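Local structure of aryl acylamidase (bacterium CSBL00001, 4YJ6) at residues L256-A261 / A466-I471; P202-V207 / D248-R253; L394-T399 / M458-D463. The protein probably hydrolyses the amide bond of N-acylated aromatic amines (aryl acylamides), as a member of the amidase signature family of enzymes. All coordinates share one frame; numbering follows the deposited sequence.

Contact 1. Residues L256-A261 / A466-I471; sequences LDFTSA and ADLDVI
Leu468 on the first turn of helix 467-480 reaches across to the loop 256-261 and sets its CD2 over one face of the Phe258 ring, displaced toward the rim. The same methyl sits 3.6 Å from Phe258 CA, which places it in the angle between ring and backbone. Phe258 CG lies anti to its own carbonyl carbon (chi1 -81°), and this turns the ring toward the helix. Ile471 CG1 then meets the ring edge at CD2, 3.8 Å away and near the ring plane, while Asp467 CB approaches CE2 obliquely at 3.7 Å. Ala261 is packed just as closely: its CB lies 3.4 Å from Leu468 O and also touches Leu468 CB and Ile471 CG2. No hydrogen bond joins the segments here; the contacts are van der Waals, some of them against carbonyl oxygens, and the Asp467 carboxylate faces Ser203 and Arg206 instead.

The outer side is looser. Leu256 CD2 comes only to 4.4 Å from Leu468 CD1, and that methyl also passes Ser260 OG at 4.0 Å. Here the polar groups serve the loop itself. Ser260 OG bonds to Asp257 O at 2.7 Å, an acceptor it shares with Ser260 N, and Asp257 OD1 takes both Thr259 N, from above the carboxylate plane, and Thr259 OG1, on its syn side. With Asn239 also bonded to Asp257 OD1, the loop is tied back to helix 231-241. The result is an Asx turn at Asp257, in a loop laid against the N-terminal turn of helix 467-480.

Contact 2. Residues P202-V207 / D248-R253; sequences PSIGRV and DPASLR
Leu252 CD1 lies over one face of the Arg206 guanidinium, nearest to NH1 at 3.6 Å and offset toward the rim. Leu256 CD1, a little further along the same loop as Leu252, covers the opposite face, so the flat cation is sandwiched between two leucine methyls. At its edge, NE makes a salt bridge with Asp467, which helps fix the rotation of the group. The Arg206 chain, bent at both chi2 and chi3, doubles round to bring this end back to Leu252, although its CB starts away from the 248-253 loop.

The second flat group is the Asp248 carboxylate. Ala250 N meets OD1 at 2.9 Å from above the plane, while OD2 bonds to Phe209 N and to water 2, which also holds Val207 O and, weakly, Gly205 N.

Between these two ends the CA atoms of Gly205 and Ser251 are the nearest pair across the segments. Leu252 N donates to Gly205 O at 3.0 Å, tilted 32° from the carbonyl plane, and water 1 links that same oxygen to Ser251 OG; water 3 joins Arg206 O to Leu252 O. Gly205 CA presses on Ala250 O at 3.2 Å, a CA-H...O contact made possible by the missing side chain. Ile204 CG1 completes the apolar side by touching Ala250 CB at 3.8 Å.

Gly205 has left-handed backbone angles (phi 86°, psi -10°), and Arg206 N bonds to Ser203 O, as in a type II beta turn with glycine third. It packs against a type I turn, Asp248 to Ser251, whose first residue also forms an Asx turn: two beta turns docked through one direct hydrogen bond and bridging waters.

Contact 3. Residues L394-T399 / M458-D463; sequences LLLAPT and MLIIGD
Leu395 and Ile461 are a hydrogen-bonded pair between the antiparallel strands 394-398 and 454-462, next to each other in the large mixed sheet of the amidase signature fold. Leu395 N donates to Ile461 O at 3.0 Å, in the carbonyl plane, and Ile461 N returns a bond to Leu395 O at 2.8 Å. Ala397 and Leu459 repeat the exchange, the shorter bond being Leu459 N to Ala397 O at 2.7 Å.

Met458, a selenomethionine, can be followed outward along Ala397 and Leu396. Its CB stands 4.0 Å from Ala397 O. CG, swung anti to the backbone N (chi1 165°), closes on that oxygen to 3.4 Å. SE then loosely meets Leu396 CD2 at 4.3 Å, and there the chain bends at chi3 (76°) toward CE. The Leu396 methyl also rests on Ile460 CG1, and Ile460 CG2 touches Leu394 CD2; these leucine and isoleucine side chains run alongside one another in a common direction.

Helix 284-299 packs on this side, Phe297 against Leu396 and Ile290 against Met458. On the other face Leu395 CD2 meets Ile461 CD1, and Phe389 of helix 368-389 touches both residues. Beyond the strand end, Thr399 OG1 comes to 3.3 Å from Leu459 N at an angle too poor for a bond, and is hydrogen-bonded instead to Ser445 OG.

Overall arrangement
Asp467 joins contacts 1 and 2: its OD1 accepts a probable hydrogen bond from Ser203 OG at 2.6 Å and makes a salt bridge with Arg206 NE at 3.0 Å. The centres of these contacts are about 15 Å apart, as are those of contacts 1 and 3. Both segments of contact 3 fall, in sequence, between those of contact 1, and its strand 454-462 is followed, after a short connection, by helix 467-480, where Val470 CG2 packs 3.5 Å from Gly462 N. Contacts 2 and 3 do not touch; their nearest atoms are about 5 Å apart. Together they run from the sheet, through the helix following its strand, to loops at the partly buried margin.

Contact 1. Residues L256-A261 / A466-I471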
loop_
_atom_site.group_PDB
_atom_site.type_symbol
_atom_site.label_atom_id
_atom_site.label_comp_id
_atom_site.label_asym_id
_atom_site.label_seq_id
_atom_site.Cartn_x
_atom_site.Cartn_y
_atom_site.Cartn_z
ATOM N N LEU A 256 -10.533 -10.595 14.979
ATOM C CA LEU A 256 -10.963 -9.240 15.386
ATOM C C LEU A 256 -12.145 -8.802 14.543
ATOM O O LEU A 256 -12.367 -9.307 13.447
ATOM C CB LEU A 256 -9.837 -8.236 15.130
ATOM C CG LEU A 256 -8.543 -8.461 15.894
ATOM C CD1 LEU A 256 -7.495 -7.426 15.435
ATOM C CD2 LEU A 256 -8.806 -8.346 17.406
ATOM N N ASP A 257 -12.899 -7.828 15.046
ATOM C CA ASP A 257 -13.872 -7.158 14.209
ATOM C C ASP A 257 -13.402 -5.709 14.077
ATOM O O ASP A 257 -13.558 -4.899 14.978
ATOM C CB ASP A 257 -15.284 -7.242 14.816
ATOM C CG ASP A 257 -16.294 -6.403 14.073
ATOM O OD1 ASP A 257 -15.977 -5.895 12.990
ATOM O OD2 ASP A 257 -17.438 -6.243 14.591
ATOM N N PHE A 258 -12.808 -5.398 12.936
ATOM C CA PHE A 258 -12.246 -4.072 12.720
ATOM C C PHE A 258 -13.330 -2.994 12.745
ATOM O O PHE A 258 -13.049 -1.831 13.049
ATOM C CB PHE A 258 -11.525 -4.063 11.357
ATOM C CG PHE A 258 -10.140 -4.662 11.415
ATOM C CD1 PHE A 258 -9.959 -6.044 11.559
ATOM C CD2 PHE A 258 -9.023 -3.833 11.345
ATOM C CE1 PHE A 258 -8.654 -6.594 11.625
ATOM C CE2 PHE A 258 -7.718 -4.361 11.377
ATOM C CZ PHE A 258 -7.541 -5.757 11.537
ATOM N N THR A 259 -14.563 -3.352 12.381
ATOM C CA THR A 259 -15.616 -2.322 12.358
ATOM C C THR A 259 -15.998 -1.877 13.764
ATOM O O THR A 259 -16.604 -0.818 13.943
ATOM C CB THR A 259 -16.898 -2.783 11.582
ATOM O OG1 THR A 259 -17.556 -3.821 12.306
ATOM C CG2 THR A 259 -16.545 -3.264 10.178
ATOM N N SER A 260 -15.657 -2.679 14.766
ATOM C CA SER A 260 -16.026 -2.366 16.136
ATOM C C SER A 260 -15.295 -1.121 16.650
ATOM O O SER A 260 -15.733 -0.493 17.613
ATOM C CB SER A 260 -15.782 -3.546 17.083
ATOM O OG SER A 260 -14.386 -3.757 17.315
ATOM N N ALA A 261 -14.195 -0.774 16.008
ATOM C CA ALA A 261 -13.374 0.366 16.428
ATOM C C ALA A 261 -13.793 1.688 15.778
ATOM O O ALA A 261 -13.343 2.766 16.204
ATOM C CB ALA A 261 -11.923 0.082 16.077
ATOM N N ALA A 466 -1.943 -3.349 17.767
ATOM C CA ALA A 466 -3.028 -2.425 18.079
ATOM C C ALA A 466 -3.701 -1.888 16.812
ATOM O O ALA A 466 -3.962 -0.688 16.665
ATOM C CB ALA A 466 -2.516 -1.257 18.987
ATOM N N ASP A 467 -4.019 -2.789 15.891
ATOM C CA ASP A 467 -4.709 -2.397 14.670
ATOM C C ASP A 467 -6.003 -1.644 14.953
ATOM O O ASP A 467 -6.328 -0.682 14.250
ATOM C CB ASP A 467 -5.082 -3.638 13.855
ATOM C CG ASP A 467 -3.876 -4.481 13.478
ATOM O OD1 ASP A 467 -3.290 -5.073 14.403
ATOM O OD2 ASP A 467 -3.510 -4.492 12.281
ATOM N N LEU A 468 -6.754 -2.070 15.965
ATOM C CA LEU A 468 -8.056 -1.413 16.186
ATOM C C LEU A 468 -7.833 0.033 16.689
ATOM O O LEU A 468 -8.619 0.909 16.380
ATOM C CB LEU A 468 -8.901 -2.186 17.218
ATOM C CG LEU A 468 -9.332 -3.588 16.756
ATOM C CD1 LEU A 468 -10.402 -4.215 17.664
ATOM C CD2 LEU A 468 -9.826 -3.534 15.382
ATOM N N ASP A 469 -6.751 0.289 17.426
ATOM C CA ASP A 469 -6.467 1.667 17.878
ATOM C C ASP A 469 -6.213 2.548 16.652
ATOM O O ASP A 469 -6.579 3.730 16.621
ATOM C CB ASP A 469 -5.207 1.718 18.759
ATOM C CG ASP A 469 -5.435 1.234 20.193
ATOM O OD1 ASP A 469 -6.605 1.070 20.610
ATOM O OD2 ASP A 469 -4.416 1.047 20.917
ATOM N N VAL A 470 -5.532 1.995 15.655
ATOM C CA VAL A 470 -5.242 2.747 14.423
ATOM C C VAL A 470 -6.558 3.037 13.699
ATOM O O VAL A 470 -6.775 4.162 13.246
ATOM C CB VAL A 470 -4.278 2.003 13.500
ATOM C CG1 VAL A 470 -4.053 2.783 12.175
ATOM C CG2 VAL A 470 -2.931 1.792 14.214
ATOM N N ILE A 471 -7.421 2.035 13.579
ATOM C CA ILE A 471 -8.735 2.244 12.955
ATOM C C ILE A 471 -9.496 3.335 13.750
ATOM O O ILE A 471 -10.066 4.237 13.165
ATOM C CB ILE A 471 -9.577 0.956 12.936
ATOM C CG1 ILE A 471 -8.977 -0.091 11.970
ATOM C CG2 ILE A 471 -11.011 1.255 12.549
ATOM C CD1 ILE A 471 -9.075 0.288 10.474
#

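Contact 2. Residues P202-V207 / D248-R253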
loop_
_atom_site.group_PDB
_atom_site.type_symbol
_atom_site.label_atom_id
_atom_site.label_comp_id
_atom_site.label_asym_id
_atom_site.label_seq_id
_atom_site.Cartn_x
_atom_site.Cartn_y
_atom_site.Cartn_z
ATOM N N PRO A 202 -1.292 -3.402 8.122
ATOM C CA PRO A 202 -1.616 -4.115 9.369
ATOM C C PRO A 202 -0.391 -4.509 10.178
ATOM O O PRO A 202 0.739 -4.525 9.659
ATOM C CB PRO A 202 -2.326 -5.424 8.874
ATOM C CG PRO A 202 -2.442 -5.311 7.405
ATOM C CD PRO A 202 -1.480 -4.238 6.924
ATOM N N SER A 203 -0.617 -4.878 11.443
ATOM C CA SER A 203 0.446 -5.427 12.279
ATOM C C SER A 203 1.078 -6.620 11.597
ATOM O O SER A 203 0.367 -7.390 10.952
ATOM C CB SER A 203 -0.168 -5.935 13.604
ATOM O OG SER A 203 -0.703 -4.848 14.345
ATOM N N ILE A 204 2.372 -6.871 11.833
ATOM C CA ILE A 204 2.938 -8.105 11.295
ATOM C C ILE A 204 2.147 -9.317 11.865
ATOM O O ILE A 204 1.822 -9.395 13.057
ATOM C CB ILE A 204 4.494 -8.190 11.535
ATOM C CG1 ILE A 204 5.070 -9.471 10.888
ATOM C CG2 ILE A 204 4.821 -8.190 13.063
ATOM C CD1 ILE A 204 4.964 -9.508 9.288
ATOM N N GLY A 205 1.852 -10.276 10.979
ATOM C CA GLY A 205 1.083 -11.464 11.361
ATOM C C GLY A 205 -0.419 -11.314 11.315
ATOM O O GLY A 205 -1.125 -12.309 11.476
ATOM N N ARG A 206 -0.925 -10.098 11.148
ATOM C CA ARG A 206 -2.368 -9.857 11.130
ATOM C C ARG A 206 -3.007 -10.381 9.841
ATOM O O ARG A 206 -4.031 -11.050 9.884
ATOM C CB ARG A 206 -2.634 -8.336 11.282
ATOM C CG ARG A 206 -4.125 -7.964 11.344
ATOM C CD ARG A 206 -4.779 -8.521 12.620
ATOM N NE ARG A 206 -4.247 -7.821 13.781
ATOM C CZ ARG A 206 -4.133 -8.345 15.006
ATOM N NH1 ARG A 206 -4.475 -9.595 15.272
ATOM N NH2 ARG A 206 -3.670 -7.575 15.999
ATOM N N VAL A 207 -2.406 -10.066 8.703
ATOM C CA VAL A 207 -2.844 -10.613 7.390
ATOM C C VAL A 207 -1.750 -11.562 6.894
ATOM O O VAL A 207 -0.558 -11.227 6.918
ATOM C CB VAL A 207 -3.001 -9.442 6.374
ATOM C CG1 VAL A 207 -3.362 -9.944 4.939
ATOM C CG2 VAL A 207 -4.044 -8.462 6.871
ATOM N N ASP A 248 2.180 -18.879 7.441
ATOM C CA ASP A 248 2.938 -17.639 7.583
ATOM C C ASP A 248 3.540 -17.685 8.978
ATOM O O ASP A 248 2.835 -17.763 9.954
ATOM C CB ASP A 248 2.008 -16.430 7.396
ATOM C CG ASP A 248 2.683 -15.109 7.725
ATOM O OD1 ASP A 248 3.801 -15.097 8.287
ATOM O OD2 ASP A 248 2.054 -14.058 7.467
ATOM N N PRO A 249 4.859 -17.747 9.060
ATOM C CA PRO A 249 5.459 -17.995 10.374
ATOM C C PRO A 249 5.341 -16.816 11.349
ATOM O O PRO A 249 5.807 -16.948 12.467
ATOM C CB PRO A 249 6.945 -18.216 10.048
ATOM C CG PRO A 249 7.176 -17.499 8.736
ATOM C CD PRO A 249 5.856 -17.667 7.971
ATOM N N ALA A 250 4.778 -15.691 10.930
ATOM C CA ALA A 250 4.450 -14.639 11.885
ATOM C C ALA A 250 2.972 -14.626 12.256
ATOM O O ALA A 250 2.552 -13.783 13.030
ATOM C CB ALA A 250 4.835 -13.279 11.285
ATOM N N SER A 251 2.183 -15.537 11.689
ATOM C CA SER A 251 0.729 -15.407 11.761
ATOM C C SER A 251 0.207 -15.384 13.188
ATOM O O SER A 251 0.607 -16.215 14.024
ATOM C CB SER A 251 0.055 -16.596 11.030
ATOM O OG SER A 251 -1.338 -16.364 10.974
ATOM N N LEU A 252 -0.748 -14.480 13.446
ATOM C CA LEU A 252 -1.402 -14.392 14.741
ATOM C C LEU A 252 -2.705 -15.177 14.759
ATOM O O LEU A 252 -3.517 -15.051 13.858
ATOM C CB LEU A 252 -1.768 -12.913 15.001
ATOM C CG LEU A 252 -0.558 -11.990 14.916
ATOM C CD1 LEU A 252 -1.025 -10.526 15.022
ATOM C CD2 LEU A 252 0.472 -12.263 16.015
ATOM N N ARG A 253 -2.918 -15.990 15.787
ATOM C CA ARG A 253 -4.132 -16.788 15.818
ATOM C C ARG A 253 -5.191 -16.024 16.616
ATOM O O ARG A 253 -5.561 -16.400 17.734
ATOM C CB ARG A 253 -3.850 -18.168 16.402
ATOM C CG ARG A 253 -5.008 -19.101 16.025
ATOM C CD ARG A 253 -5.025 -20.172 16.929
ATOM N NE ARG A 253 -4.248 -21.273 16.446
ATOM C CZ ARG A 253 -4.735 -22.322 15.760
ATOM N NH1 ARG A 253 -5.982 -22.385 15.392
ATOM N NH2 ARG A 253 -3.919 -23.304 15.410
HETATM O O HOH W 1 -1.955 -14.275 9.442
HETATM O O HOH W 2 1.851 -11.510 8.371
HETATM O O HOH W 3 -3.935 -13.258 11.828
#

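Contact 3. Residues L394-T399 / M458-D463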
loop_
_atom_site.group_PDB
_atom_site.type_symbol
_atom_site.label_atom_id
_atom_site.label_comp_id
_atom_site.label_asym_id
_atom_site.label_seq_id
_atom_site.Cartn_x
_atom_site.Cartn_y
_atom_site.Cartn_z
ATOM N N LEU A 394 -0.466 6.197 20.762
ATOM C CA LEU A 394 -0.417 6.381 19.317
ATOM C C LEU A 394 0.757 7.276 19.012
ATOM O O LEU A 394 1.150 8.058 19.866
ATOM C CB LEU A 394 -1.674 7.086 18.797
ATOM C CG LEU A 394 -2.993 6.320 18.800
ATOM C CD1 LEU A 394 -4.151 7.329 18.625
ATOM C CD2 LEU A 394 -3.048 5.221 17.701
ATOM N N LEU A 395 1.287 7.176 17.796
ATOM C CA LEU A 395 2.322 8.096 17.337
ATOM C C LEU A 395 1.864 8.648 15.997
ATOM O O LEU A 395 1.427 7.889 15.130
ATOM C CB LEU A 395 3.648 7.366 17.168
ATOM C CG LEU A 395 4.809 8.138 16.549
ATOM C CD1 LEU A 395 5.121 9.334 17.423
ATOM C CD2 LEU A 395 6.013 7.198 16.414
ATOM N N LEU A 396 1.946 9.960 15.838
ATOM C CA LEU A 396 1.621 10.626 14.572
ATOM C C LEU A 396 2.891 11.145 13.927
ATOM O O LEU A 396 3.779 11.644 14.613
ATOM C CB LEU A 396 0.702 11.830 14.807
ATOM C CG LEU A 396 -0.565 11.543 15.582
ATOM C CD1 LEU A 396 -1.305 12.864 15.837
ATOM C CD2 LEU A 396 -1.413 10.546 14.780
ATOM N N ALA A 397 2.932 11.109 12.605
ATOM C CA ALA A 397 4.063 11.644 11.838
ATOM C C ALA A 397 3.545 11.943 10.446
ATOM O O ALA A 397 2.471 11.491 10.096
ATOM C CB ALA A 397 5.232 10.601 11.789
ATOM N N PRO A 398 4.287 12.717 9.636
ATOM C CA PRO A 398 3.906 12.789 8.226
ATOM C C PRO A 398 4.173 11.423 7.607
ATOM O O PRO A 398 5.160 10.782 7.961
ATOM C CB PRO A 398 4.878 13.826 7.611
ATOM C CG PRO A 398 5.581 14.497 8.828
ATOM C CD PRO A 398 5.552 13.426 9.921
ATOM N N THR A 399 3.339 10.983 6.675
ATOM C CA THR A 399 3.627 9.707 6.007
ATOM C C THR A 399 4.939 9.788 5.233
ATOM O O THR A 399 5.731 8.854 5.266
ATOM C CB THR A 399 2.483 9.367 5.043
ATOM O OG1 THR A 399 1.267 9.447 5.785
ATOM C CG2 THR A 399 2.648 7.955 4.411
HETATM N N MSE A 458 -0.874 11.954 6.692
HETATM C CA MSE A 458 -0.343 11.780 8.039
HETATM C C MSE A 458 -0.384 10.306 8.428
HETATM O O MSE A 458 -1.369 9.625 8.163
HETATM C CB MSE A 458 -1.195 12.554 9.028
HETATM C CG MSE A 458 -0.903 12.123 10.431
HETATM SE SE MSE A 458 -1.821 13.400 11.593
HETATM C CE MSE A 458 -3.587 12.734 11.373
ATOM N N LEU A 459 0.706 9.805 9.012
ATOM C CA LEU A 459 0.748 8.397 9.423
ATOM C C LEU A 459 0.330 8.297 10.874
ATOM O O LEU A 459 0.814 9.043 11.726
ATOM C CB LEU A 459 2.175 7.863 9.283
ATOM C CG LEU A 459 2.251 6.324 9.373
ATOM C CD1 LEU A 459 1.557 5.732 8.122
ATOM C CD2 LEU A 459 3.710 5.863 9.425
ATOM N N ILE A 460 -0.608 7.397 11.145
ATOM C CA ILE A 460 -0.985 7.059 12.498
ATOM C C ILE A 460 -0.408 5.687 12.809
ATOM O O ILE A 460 -0.730 4.713 12.117
ATOM C CB ILE A 460 -2.527 6.984 12.595
ATOM C CG1 ILE A 460 -3.149 8.336 12.194
ATOM C CG2 ILE A 460 -2.993 6.500 14.006
ATOM C CD1 ILE A 460 -4.702 8.360 12.250
ATOM N N ILE A 461 0.446 5.607 13.828
ATOM C CA ILE A 461 1.077 4.336 14.184
ATOM C C ILE A 461 0.539 3.849 15.530
ATOM O O ILE A 461 0.460 4.644 16.497
ATOM C CB ILE A 461 2.623 4.514 14.294
ATOM C CG1 ILE A 461 3.201 5.164 13.019
ATOM C CG2 ILE A 461 3.297 3.140 14.588
ATOM C CD1 ILE A 461 4.775 5.417 13.088
ATOM N N GLY A 462 0.180 2.557 15.620
ATOM C CA GLY A 462 -0.197 1.984 16.901
ATOM C C GLY A 462 0.877 1.096 17.471
ATOM O O GLY A 462 1.866 0.776 16.802
ATOM N N ASP A 463 0.670 0.696 18.726
ATOM C CA ASP A 463 1.546 -0.274 19.391
ATOM C C ASP A 463 1.457 -1.583 18.614
ATOM O O ASP A 463 0.539 -1.784 17.808
ATOM C CB ASP A 463 1.028 -0.488 20.818
ATOM C CG ASP A 463 1.993 -1.218 21.722
ATOM O OD1 ASP A 463 3.167 -1.447 21.375
ATOM O OD2 ASP A 463 1.548 -1.531 22.851
#